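Side-chain contacts in putative uncharacterized protein (Chaetomium thermophilum, PDB 4XRI), which is importin-beta, a flexible HEAT-repeat transport receptor that serves nuclear import of protein cargo and probably binds a small GTPase: residues T418-L423 and G443-A448; I424-M427 and Q433-D436; E451-N456 and E489-E494; T457-L462 and T503-Q508; V536-A541 and S547-L552. The protein carries 2 engineered substitutions. One frame throughout, in Å; residues are numbered along the deposited sequence.

Contact 1 of 5, residues T418-L423 and G443-A448; sequences TGMQPL and GRITEA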
# COMPACT_ATOMS: atom_id res chain seq x y z
N THR A 418 -1.38 31.87 -16.63
CA THR A 418 -2.42 32.87 -16.43
C THR A 418 -2.88 32.91 -14.97
O THR A 418 -3.14 33.98 -14.42
CB THR A 418 -3.64 32.60 -17.35
OG1 THR A 418 -3.26 32.81 -18.71
CG2 THR A 418 -4.80 33.51 -17.00
N GLY A 419 -2.96 31.74 -14.35
CA GLY A 419 -3.51 31.63 -13.01
C GLY A 419 -2.51 31.66 -11.87
O GLY A 419 -2.90 31.62 -10.71
N MET A 420 -1.22 31.74 -12.20
CA MET A 420 -0.18 31.65 -11.18
C MET A 420 -0.24 32.81 -10.19
O MET A 420 -0.30 32.60 -8.98
CB MET A 420 1.20 31.60 -11.83
CG MET A 420 2.25 30.92 -10.96
SD MET A 420 1.75 29.25 -10.52
CE MET A 420 2.89 28.87 -9.20
N GLN A 421 -0.22 34.04 -10.71
CA GLN A 421 -0.27 35.23 -9.85
C GLN A 421 -1.57 35.36 -9.04
O GLN A 421 -1.51 35.68 -7.85
CB GLN A 421 -0.05 36.49 -10.70
CG GLN A 421 -0.57 37.77 -10.07
CD GLN A 421 -1.89 38.21 -10.68
OE1 GLN A 421 -2.08 38.15 -11.89
NE2 GLN A 421 -2.81 38.66 -9.83
N PRO A 422 -2.74 35.12 -9.67
CA PRO A 422 -3.95 35.19 -8.84
C PRO A 422 -3.97 34.14 -7.73
O PRO A 422 -4.42 34.44 -6.62
CB PRO A 422 -5.08 34.93 -9.84
CG PRO A 422 -4.53 35.36 -11.15
CD PRO A 422 -3.08 34.98 -11.10
N LEU A 423 -3.48 32.94 -8.02
CA LEU A 423 -3.47 31.88 -7.03
C LEU A 423 -2.50 32.20 -5.89
O LEU A 423 -2.77 31.89 -4.73
CB LEU A 423 -3.10 30.54 -7.67
CG LEU A 423 -3.46 29.32 -6.82
CD1 LEU A 423 -4.96 29.25 -6.62
CD2 LEU A 423 -2.95 28.04 -7.45
N GLY A 443 1.10 23.29 -4.78
CA GLY A 443 1.93 22.10 -4.77
C GLY A 443 1.55 21.18 -5.91
O GLY A 443 2.42 20.65 -6.60
N ARG A 444 0.25 21.01 -6.11
CA ARG A 444 -0.26 20.24 -7.25
C ARG A 444 0.24 20.83 -8.56
O ARG A 444 0.63 20.09 -9.47
CB ARG A 444 -1.80 20.22 -7.23
CG ARG A 444 -2.40 19.37 -6.12
CD ARG A 444 -2.45 17.90 -6.51
NE ARG A 444 -3.41 17.65 -7.59
CZ ARG A 444 -3.70 16.44 -8.06
NH1 ARG A 444 -3.10 15.37 -7.56
NH2 ARG A 444 -4.58 16.31 -9.04
N ILE A 445 0.23 22.15 -8.65
CA ILE A 445 0.66 22.85 -9.85
C ILE A 445 2.15 22.64 -10.13
O ILE A 445 2.53 22.28 -11.25
CB ILE A 445 0.37 24.36 -9.75
CG1 ILE A 445 -1.11 24.63 -9.96
CG2 ILE A 445 1.20 25.14 -10.77
CD1 ILE A 445 -1.46 26.09 -10.00
N THR A 446 2.97 22.88 -9.12
CA THR A 446 4.41 22.67 -9.24
C THR A 446 4.73 21.23 -9.64
O THR A 446 5.54 20.99 -10.53
CB THR A 446 5.14 22.99 -7.92
OG1 THR A 446 4.93 24.36 -7.57
CG2 THR A 446 6.63 22.72 -8.06
N GLU A 447 4.05 20.30 -8.99
CA GLU A 447 4.28 18.87 -9.21
C GLU A 447 3.97 18.45 -10.64
O GLU A 447 4.75 17.74 -11.27
CB GLU A 447 3.43 18.05 -8.23
CG GLU A 447 3.61 16.55 -8.34
CD GLU A 447 2.72 15.80 -7.37
OE1 GLU A 447 3.24 14.92 -6.65
OE2 GLU A 447 1.51 16.09 -7.33
N ALA A 448 2.83 18.92 -11.15
CA ALA A 448 2.36 18.49 -12.46
C ALA A 448 2.88 19.37 -13.59
O ALA A 448 3.11 18.89 -14.70
CB ALA A 448 0.84 18.46 -12.48
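Ile445 of helix 432-449 meets Met420 and Leu423 of helix 409-425 in an antiparallel helical hairpin, the element from which HEAT repeats are built, within the HEAT-like repeat region of this importin-beta. Everything that joins the two segments is apolar. No hydrogen bond crosses, and the backbones stay apart, with 8.9 Å between Met420 CA and Ile445 CA, so the space is spanned by side chains alone. The branches of Ile445 divide the work. CG2 lies near the sulfur of Met420, at 4.2 Å from SD, and there the two side chains pass alongside one another, running opposite ways. The CA–CB bond of Met420 does not aim at the partner helix; a bend at chi2 (57°) swings the sulfur in. Beyond the pair, Phe400 of helix 390-402 touches both Leu423 and Ile445, while His458 and Leu462 of helix 455-472 pack on Met420. Within 418-423 the Leu423 N to Gly419 O bond, 3.1 Å, spans the turn in which Pro422, having no N-H to give, kinks the helix. The other branch of Ile445 runs out extended, chi2 -175°, and meets Leu423 tip to tip, Ile445 CD1 to Leu423 CD2 at 3.5 Å.

Contact 2 of 5, residues I424-M427 and Q433-D436; sequences IAMM and QVRD. With SO4 (sulfate ion), chain J.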
# COMPACT_ATOMS: atom_id res chain seq x y z
N ILE A 424 -1.37 32.81 -6.23
CA ILE A 424 -0.40 33.22 -5.22
C ILE A 424 -1.01 34.29 -4.31
O ILE A 424 -0.79 34.30 -3.10
CB ILE A 424 0.89 33.76 -5.86
CG1 ILE A 424 1.66 32.62 -6.53
CG2 ILE A 424 1.77 34.43 -4.82
CD1 ILE A 424 2.91 33.07 -7.24
N ALA A 425 -1.81 35.17 -4.91
CA ALA A 425 -2.47 36.23 -4.16
C ALA A 425 -3.48 35.64 -3.17
O ALA A 425 -3.75 36.24 -2.12
CB ALA A 425 -3.16 37.19 -5.10
N MET A 426 -4.01 34.47 -3.49
CA MET A 426 -5.00 33.80 -2.65
C MET A 426 -4.40 33.36 -1.32
O MET A 426 -5.13 32.99 -0.40
CB MET A 426 -5.58 32.59 -3.39
CG MET A 426 -7.05 32.32 -3.09
SD MET A 426 -8.13 33.52 -3.89
CE MET A 426 -7.30 33.70 -5.47
N MET A 427 -3.08 33.39 -1.22
CA MET A 427 -2.38 33.02 0.01
C MET A 427 -2.61 34.05 1.11
O MET A 427 -2.31 33.79 2.28
CB MET A 427 -0.88 32.84 -0.26
CG MET A 427 -0.55 31.66 -1.15
SD MET A 427 -0.67 30.08 -0.29
CE MET A 427 0.80 30.16 0.74
N GLN A 433 -8.95 28.10 5.60
CA GLN A 433 -9.28 26.98 4.73
C GLN A 433 -8.85 27.28 3.30
O GLN A 433 -8.26 26.44 2.63
CB GLN A 433 -10.78 26.68 4.76
CG GLN A 433 -11.30 26.19 6.10
CD GLN A 433 -11.72 27.33 7.01
OE1 GLN A 433 -11.69 28.50 6.63
NE2 GLN A 433 -12.12 26.99 8.24
N VAL A 434 -9.14 28.50 2.85
CA VAL A 434 -8.79 28.93 1.50
C VAL A 434 -7.28 28.95 1.32
O VAL A 434 -6.76 28.54 0.28
CB VAL A 434 -9.37 30.32 1.18
CG1 VAL A 434 -8.85 30.83 -0.16
CG2 VAL A 434 -10.89 30.27 1.17
N ARG A 435 -6.58 29.44 2.34
CA ARG A 435 -5.12 29.51 2.31
C ARG A 435 -4.48 28.13 2.25
O ARG A 435 -3.50 27.92 1.53
CB ARG A 435 -4.60 30.27 3.53
CG ARG A 435 -4.62 31.78 3.38
CD ARG A 435 -4.05 32.46 4.61
NE ARG A 435 -5.04 32.54 5.69
CZ ARG A 435 -4.73 32.68 6.97
NH1 ARG A 435 -5.68 32.76 7.88
NH2 ARG A 435 -3.45 32.74 7.34
N ASP A 436 -5.04 27.19 3.00
CA ASP A 436 -4.55 25.82 3.01
C ASP A 436 -4.77 25.16 1.66
O ASP A 436 -3.87 24.51 1.12
CB ASP A 436 -5.24 25.01 4.11
CG ASP A 436 -4.66 23.61 4.25
OD1 ASP A 436 -3.42 23.47 4.14
OD2 ASP A 436 -5.43 22.66 4.46
S SO4 J . -13.92 30.62 8.34
O1 SO4 J . -13.87 30.33 6.91
O2 SO4 J . -12.92 29.82 9.04
O3 SO4 J . -13.65 32.04 8.56
O4 SO4 J . -15.25 30.29 8.85
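Met426 lays the middle of its chain against Val434, with Met426 CG 3.7 Å from Val434 CG1, where the 3-10 turn at Met426-Met427 faces the first turns of helix 432-449. This is the tight turn end of the antiparallel helical hairpin of a HEAT-like repeat. Bends at chi2 and chi3 lead the methionine tip away from 433-436. Alongside, the aliphatic part of Arg435 covers the carbonyl of Met427: Arg435 CG is 3.3 Å and Arg435 CD 3.2 Å from Met427 O. The guanidinium lies farther out, where Arg435 NH1 is hydrogen-bonded to Glu430 O. At the outer side Gln433 NE2 gives a hydrogen bond to O2 of a sulfate ion, 3.0 Å long and bent to 143°, and Ser431 OG, itself bonded to Gln433 OE1, also holds the ion. A leucine in place of Gln433 would probably leave the sulfate without the N-H of Gln433 NE2 and cost Ser431 OG its bond to Gln433 OE1. The ion probably comes from the crystallisation liquor, so its site speaks for donors gathered at a helix start more than for a biological ligand. Met427 O faces carbons that the neighbouring guanidinium probably makes slightly positive, a mild attraction where no hydrogen bond crosses.

Contact 3 of 5, residues E451-N456 and E489-E494; sequences EAIDPN and ERFAGE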
# COMPACT_ATOMS: atom_id res chain seq x y z
N GLU A 451 7.12 23.16 -15.37
CA GLU A 451 7.59 23.71 -16.63
C GLU A 451 6.87 25.00 -17.00
O GLU A 451 7.43 25.88 -17.65
CB GLU A 451 7.43 22.68 -17.75
CG GLU A 451 8.20 21.38 -17.55
CD GLU A 451 7.50 20.40 -16.61
OE1 GLU A 451 6.65 20.83 -15.80
OE2 GLU A 451 7.80 19.19 -16.70
N ALA A 452 5.61 25.11 -16.57
CA ALA A 452 4.80 26.28 -16.88
C ALA A 452 5.14 27.45 -15.96
O ALA A 452 4.86 28.61 -16.28
CB ALA A 452 3.33 25.95 -16.78
N ILE A 453 5.74 27.15 -14.81
CA ILE A 453 6.17 28.18 -13.88
C ILE A 453 7.51 28.76 -14.33
O ILE A 453 8.50 28.04 -14.42
CB ILE A 453 6.32 27.64 -12.44
CG1 ILE A 453 5.21 26.65 -12.11
CG2 ILE A 453 6.36 28.79 -11.45
CD1 ILE A 453 5.38 25.98 -10.77
N ASP A 454 7.54 30.06 -14.60
CA ASP A 454 8.80 30.71 -14.92
C ASP A 454 9.44 31.24 -13.64
O ASP A 454 8.82 32.00 -12.90
CB ASP A 454 8.61 31.84 -15.93
CG ASP A 454 9.92 32.30 -16.53
OD1 ASP A 454 10.28 31.80 -17.62
OD2 ASP A 454 10.60 33.15 -15.92
N PRO A 455 10.69 30.83 -13.39
CA PRO A 455 11.46 31.19 -12.20
C PRO A 455 11.53 32.70 -11.98
O PRO A 455 11.15 33.20 -10.92
CB PRO A 455 12.85 30.62 -12.49
CG PRO A 455 12.61 29.51 -13.45
CD PRO A 455 11.46 29.96 -14.29
N ASN A 456 12.01 33.41 -12.99
CA ASN A 456 12.23 34.85 -12.91
C ASN A 456 11.00 35.64 -12.49
O ASN A 456 11.12 36.70 -11.87
CB ASN A 456 12.73 35.36 -14.25
CG ASN A 456 13.77 34.44 -14.86
OD1 ASN A 456 13.62 33.97 -15.99
ND2 ASN A 456 14.83 34.17 -14.11
N GLU A 489 12.37 19.84 -5.68
CA GLU A 489 12.56 18.70 -6.57
C GLU A 489 12.56 19.11 -8.04
O GLU A 489 13.33 18.58 -8.84
CB GLU A 489 11.47 17.65 -6.33
CG GLU A 489 11.61 16.89 -5.03
CD GLU A 489 10.41 16.01 -4.74
OE1 GLU A 489 9.50 15.95 -5.59
OE2 GLU A 489 10.37 15.39 -3.65
N ARG A 490 11.70 20.06 -8.39
CA ARG A 490 11.50 20.45 -9.79
C ARG A 490 12.51 21.49 -10.28
O ARG A 490 12.78 21.58 -11.48
CB ARG A 490 10.08 20.98 -9.99
CG ARG A 490 8.99 19.96 -9.70
CD ARG A 490 9.06 18.79 -10.67
NE ARG A 490 8.28 17.65 -10.18
CZ ARG A 490 8.07 16.54 -10.88
NH1 ARG A 490 8.58 16.42 -12.10
NH2 ARG A 490 7.36 15.55 -10.35
N PHE A 491 13.06 22.28 -9.36
CA PHE A 491 14.03 23.30 -9.73
C PHE A 491 15.43 22.95 -9.23
O PHE A 491 16.15 23.79 -8.70
CB PHE A 491 13.61 24.67 -9.19
CG PHE A 491 12.34 25.20 -9.79
CD1 PHE A 491 12.38 26.05 -10.88
CD2 PHE A 491 11.11 24.85 -9.26
CE1 PHE A 491 11.21 26.54 -11.44
CE2 PHE A 491 9.94 25.34 -9.81
CZ PHE A 491 9.99 26.19 -10.90
N ALA A 492 15.80 21.68 -9.42
CA ALA A 492 17.05 21.16 -8.88
C ALA A 492 18.24 21.44 -9.80
O ALA A 492 19.39 21.45 -9.35
CB ALA A 492 16.93 19.67 -8.64
N GLY A 493 17.97 21.66 -11.08
CA GLY A 493 19.02 21.91 -12.04
C GLY A 493 19.64 20.62 -12.54
O GLY A 493 19.17 19.53 -12.23
N GLU A 494 20.72 20.74 -13.31
CA GLU A 494 21.37 19.59 -13.91
C GLU A 494 22.45 19.02 -12.99
O GLU A 494 22.99 19.73 -12.15
CB GLU A 494 21.98 19.96 -15.26
CG GLU A 494 21.01 20.70 -16.18
CD GLU A 494 19.80 19.86 -16.55
OE1 GLU A 494 18.74 20.45 -16.84
OE2 GLU A 494 19.91 18.62 -16.56
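The two backbones approach most closely at Pro455 and Phe491, whose CA atoms are 8.7 Å apart, where the start of helix 455-472 faces the end of helix 477-490. At Phe491 the chain leaves helical geometry (phi -110°, psi 45°), and its side chain sets off toward residues 451-456. With CG beside the backbone N and anti to the carbonyl carbon, chi1 -65°, the ring reaches across edge-first. Pro455 CG lies near the ring plane at that edge, 3.8 Å from Phe491 CE1. Next to it, Ile453 comes up to the same rim, its CB 4.2 Å from Phe491 CZ. The contact thus uses the outer carbons of the ring and is purely apolar, with no hydrogen bond across. In the HEAT solenoid successive antiparallel helices are joined by turns and loops, and this contact ties the short turn that enters helix 455-472, where Asp454 stands at the N-cap position ahead of Pro455, to the longer loop that leaves helix 477-490. A proline suits the first turn of a helix, which has no use for the missing N-H. Around the pair, Leu459 and Pro501 pack on Phe491, while Met420, Thr446 and His458 surround Ile453. Along the outer side, Glu451 and Arg490 carry opposite charges without touching, OE2 of the former being 5.4 Å from NH1 of the latter. Glu409 brings a second carboxylate close to Glu451, which may favour protonation of one of the two acids, whereas the positive charge of Arg490 would ease the repulsion a little.

Contact 4 of 5, residues T457-L462 and T503-Q508; sequences THLEPL and TPHFNQ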
# COMPACT_ATOMS: atom_id res chain seq x y z
N THR A 457 9.82 35.12 -12.81
CA THR A 457 8.58 35.84 -12.55
C THR A 457 7.88 35.38 -11.27
O THR A 457 7.51 36.21 -10.43
CB THR A 457 7.60 35.69 -13.72
OG1 THR A 457 8.28 35.92 -14.96
CG2 THR A 457 6.45 36.68 -13.59
N HIS A 458 7.70 34.07 -11.12
CA HIS A 458 6.81 33.55 -10.08
C HIS A 458 7.50 32.84 -8.92
O HIS A 458 6.92 32.72 -7.84
CB HIS A 458 5.80 32.58 -10.71
CG HIS A 458 4.83 33.23 -11.64
ND1 HIS A 458 4.10 34.36 -11.29
CD2 HIS A 458 4.45 32.93 -12.90
CE1 HIS A 458 3.33 34.71 -12.29
NE2 HIS A 458 3.52 33.85 -13.29
N LEU A 459 8.73 32.37 -9.13
CA LEU A 459 9.42 31.53 -8.15
C LEU A 459 9.58 32.18 -6.78
O LEU A 459 9.20 31.60 -5.77
CB LEU A 459 10.80 31.12 -8.68
CG LEU A 459 11.55 29.99 -7.98
CD1 LEU A 459 12.32 29.17 -9.00
CD2 LEU A 459 12.49 30.53 -6.91
N GLU A 460 10.13 33.39 -6.76
CA GLU A 460 10.38 34.08 -5.49
C GLU A 460 9.10 34.39 -4.71
O GLU A 460 9.05 34.12 -3.51
CB GLU A 460 11.18 35.37 -5.73
CG GLU A 460 11.84 35.95 -4.48
CD GLU A 460 10.88 36.76 -3.61
OE1 GLU A 460 9.89 37.28 -4.15
OE2 GLU A 460 11.13 36.86 -2.39
N PRO A 461 8.07 34.97 -5.36
CA PRO A 461 6.85 35.21 -4.58
C PRO A 461 6.22 33.91 -4.09
O PRO A 461 5.73 33.85 -2.96
CB PRO A 461 5.92 35.92 -5.58
CG PRO A 461 6.84 36.55 -6.56
CD PRO A 461 7.96 35.57 -6.71
N LEU A 462 6.22 32.89 -4.94
CA LEU A 462 5.69 31.58 -4.59
C LEU A 462 6.35 31.05 -3.33
O LEU A 462 5.67 30.72 -2.35
CB LEU A 462 5.87 30.59 -5.74
CG LEU A 462 5.43 29.15 -5.49
CD1 LEU A 462 3.97 29.11 -5.09
CD2 LEU A 462 5.67 28.30 -6.73
N THR A 503 19.04 28.43 -5.92
CA THR A 503 20.34 28.73 -5.31
C THR A 503 20.42 30.13 -4.68
O THR A 503 20.91 30.27 -3.56
CB THR A 503 21.49 28.58 -6.33
OG1 THR A 503 21.41 27.30 -6.96
CG2 THR A 503 22.83 28.72 -5.64
N PRO A 504 19.96 31.18 -5.40
CA PRO A 504 20.02 32.48 -4.72
C PRO A 504 19.03 32.60 -3.57
O PRO A 504 19.07 33.58 -2.82
CB PRO A 504 19.67 33.47 -5.84
CG PRO A 504 18.87 32.68 -6.81
CD PRO A 504 19.48 31.31 -6.79
N HIS A 505 18.14 31.61 -3.42
CA HIS A 505 17.18 31.60 -2.32
C HIS A 505 17.55 30.57 -1.26
O HIS A 505 16.89 30.48 -0.22
CB HIS A 505 15.77 31.31 -2.83
CG HIS A 505 15.27 32.29 -3.84
ND1 HIS A 505 15.13 31.98 -5.17
CD2 HIS A 505 14.88 33.58 -3.71
CE1 HIS A 505 14.67 33.04 -5.82
NE2 HIS A 505 14.51 34.02 -4.96
N PHE A 506 18.60 29.79 -1.52
CA PHE A 506 18.94 28.64 -0.69
C PHE A 506 19.21 29.00 0.77
O PHE A 506 18.58 28.44 1.68
CB PHE A 506 20.16 27.92 -1.26
CG PHE A 506 20.48 26.62 -0.57
CD1 PHE A 506 21.48 26.55 0.39
CD2 PHE A 506 19.76 25.48 -0.86
CE1 PHE A 506 21.76 25.36 1.03
CE2 PHE A 506 20.04 24.28 -0.22
CZ PHE A 506 21.04 24.23 0.72
N ASN A 507 20.15 29.91 1.00
CA ASN A 507 20.54 30.29 2.35
C ASN A 507 19.38 30.82 3.18
O ASN A 507 19.25 30.48 4.36
CB ASN A 507 21.67 31.33 2.31
CG ASN A 507 22.98 30.74 1.84
OD1 ASN A 507 23.03 29.61 1.35
ND2 ASN A 507 24.05 31.51 1.97
N GLN A 508 18.54 31.65 2.56
CA GLN A 508 17.37 32.19 3.24
C GLN A 508 16.39 31.08 3.59
O GLN A 508 15.82 31.06 4.68
CB GLN A 508 16.69 33.24 2.36
CG GLN A 508 15.46 33.87 2.99
CD GLN A 508 15.78 34.61 4.28
OE1 GLN A 508 16.37 35.69 4.25
NE2 GLN A 508 15.39 34.04 5.41
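His505 sets its imidazole against two neighbouring residues of helix 455-472, Leu459 and Glu460, and this is where the contact is tight. Leu459 CD2 comes to 3.5 Å from both His505 ND1 and His505 CE1, approaching the ring obliquely. On the NE2 side stands the aliphatic part of Glu460, its CG 3.3 Å from His505 NE2, the two side chains crossing at about a right angle. Glu460 CG is placed anti to the backbone N (chi1 -164°), and a bend at chi2 (-80°) then turns the carboxylate away. The loose side begins there: Glu460 OE2 is 5.1 Å from His505 NE2, the carboxylate and ring planes are 39° apart, and a long, weak ion pair leads from OE1 to Arg464. So near an acid, the imidazole might be somewhat easier to protonate, although no hydrogen bond crosses. An alanine in place of His505 would probably open a gap beside Leu459 CD2 and leave the Glu460 methylenes without their partner. On the buried flank Leu459 rests on Pro501 and Leu502, in the loop after helix 477-490. In the HEAT solenoid the contact joins helices 455-472 and 503-516 of successive hairpins, with Ile424 behind Leu462 and helix 546-567 behind Phe506.

Contact 5 of 5, residues V536-A541 and S547-L552; sequences VFVQNA and SAVASL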
# COMPACT_ATOMS: atom_id res chain seq x y z
N VAL A 536 15.12 17.84 1.55
CA VAL A 536 14.92 17.85 0.10
C VAL A 536 15.64 19.03 -0.55
O VAL A 536 16.16 18.92 -1.66
CB VAL A 536 13.41 17.90 -0.25
CG1 VAL A 536 13.20 18.09 -1.74
CG2 VAL A 536 12.73 16.63 0.24
N PHE A 537 15.67 20.16 0.14
CA PHE A 537 16.43 21.32 -0.32
C PHE A 537 17.92 20.98 -0.44
O PHE A 537 18.58 21.37 -1.39
CB PHE A 537 16.23 22.52 0.61
CG PHE A 537 15.16 23.47 0.16
CD1 PHE A 537 13.82 23.17 0.35
CD2 PHE A 537 15.50 24.67 -0.45
CE1 PHE A 537 12.84 24.05 -0.06
CE2 PHE A 537 14.52 25.55 -0.86
CZ PHE A 537 13.19 25.24 -0.67
N VAL A 538 18.42 20.24 0.55
CA VAL A 538 19.82 19.83 0.56
C VAL A 538 20.12 18.85 -0.56
O VAL A 538 21.10 19.01 -1.29
CB VAL A 538 20.20 19.17 1.91
CG1 VAL A 538 21.53 18.45 1.80
CG2 VAL A 538 20.24 20.22 3.01
N GLN A 539 19.27 17.84 -0.70
CA GLN A 539 19.43 16.82 -1.74
C GLN A 539 19.57 17.44 -3.13
O GLN A 539 20.38 16.98 -3.94
CB GLN A 539 18.24 15.85 -1.73
CG GLN A 539 18.11 14.99 -0.49
CD GLN A 539 16.88 14.11 -0.52
OE1 GLN A 539 16.26 13.93 -1.56
NE2 GLN A 539 16.53 13.55 0.63
N ASN A 540 18.80 18.49 -3.38
CA ASN A 540 18.75 19.11 -4.70
C ASN A 540 19.58 20.39 -4.81
O ASN A 540 19.41 21.17 -5.75
CB ASN A 540 17.30 19.42 -5.06
CG ASN A 540 16.44 18.18 -5.15
OD1 ASN A 540 16.38 17.52 -6.19
ND2 ASN A 540 15.76 17.85 -4.06
N ALA A 541 20.47 20.60 -3.85
CA ALA A 541 21.28 21.81 -3.82
C ALA A 541 22.37 21.77 -4.88
O ALA A 541 22.88 20.70 -5.22
CB ALA A 541 21.88 22.01 -2.44
N SER A 547 29.19 24.97 0.59
CA SER A 547 29.72 25.52 1.83
C SER A 547 28.60 25.77 2.84
O SER A 547 28.79 25.60 4.05
CB SER A 547 30.49 26.81 1.56
OG SER A 547 29.78 27.64 0.65
N ALA A 548 27.44 26.16 2.33
CA ALA A 548 26.26 26.36 3.16
C ALA A 548 25.78 25.03 3.74
O ALA A 548 25.43 24.95 4.92
CB ALA A 548 25.14 27.03 2.36
N VAL A 549 25.76 23.99 2.90
CA VAL A 549 25.42 22.64 3.33
C VAL A 549 26.36 22.16 4.44
O VAL A 549 25.94 21.53 5.41
CB VAL A 549 25.48 21.64 2.15
CG1 VAL A 549 25.30 20.21 2.64
CG2 VAL A 549 24.44 22.00 1.11
N ALA A 550 27.65 22.46 4.26
CA ALA A 550 28.67 22.15 5.26
C ALA A 550 28.35 22.81 6.59
O ALA A 550 28.33 22.15 7.64
CB ALA A 550 30.04 22.60 4.76
N SER A 551 28.07 24.11 6.55
CA SER A 551 27.68 24.87 7.74
C SER A 551 26.41 24.31 8.37
O SER A 551 26.30 24.23 9.59
CB SER A 551 27.48 26.35 7.39
OG SER A 551 28.71 26.98 7.10
N LEU A 552 25.45 23.94 7.53
CA LEU A 552 24.20 23.36 8.00
C LEU A 552 24.43 22.04 8.73
O LEU A 552 23.82 21.78 9.77
CB LEU A 552 23.24 23.12 6.83
CG LEU A 552 21.98 22.34 7.20
CD1 LEU A 552 21.16 23.12 8.22
CD2 LEU A 552 21.14 22.01 5.98
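A chi1 of 166° turns both methyls of Val538 toward helix 546-567, CG1 lying anti to the backbone N and CG2 anti to the carbonyl carbon, while Leu552, chi1 172°, swings its CG beside its own carbonyl carbon and sends CD2 to meet CG2 of the valine. Val538 CG2 and Leu552 CD2 come to 3.6 Å, the closest approach between the segments. The other methyl of Val538 faces Val549, CG1 to CG1 at 4.2 Å. One turn on, Ala541 closes the row with its CB 4.4 Å from Val549 CG2. All four residues are buried, and no hydrogen bond passes between the segments. Beside them helix 524-539 ends at a doubly used carbonyl: Val536 O accepts the backbone N of Asn540 at 3.2 Å and the side-chain ND2 of Asn540 at 2.7 Å, from opposite faces of its plane. The second bond is nearly straight (162°), and it probably fixes the rotation of the amide where the chain leaves the helix. This antiparallel hairpin, of the form that HEAT repeats use, is flanked by further helices. Val538 and Val549 pack on helix 573-597, whose Arg596 also bonds Ala541 O, while Phe506 and Leu514 of helix 503-516 lie against Ala541 and Leu552.

Overall arrangement
The five contacts follow one run of helices, from 409-425 to 546-567, along the HEAT solenoid. Contacts 1 and 2 share helices 409-425 and 432-449, the second nested inside the loop closed by the first, centres 12 Å apart. Contacts 3 and 4 both use helix 455-472; their segments alternate along the chain, and their centres are 11 Å apart. Contact 5, on helices 524-539 and 546-567, comes last, about 26 Å from contact 1 between centres. Met420, Leu459 and Phe506 make packing contacts that link neighbouring contacts. Such serial packing, without strands, is consistent with a long, flexible superhelix.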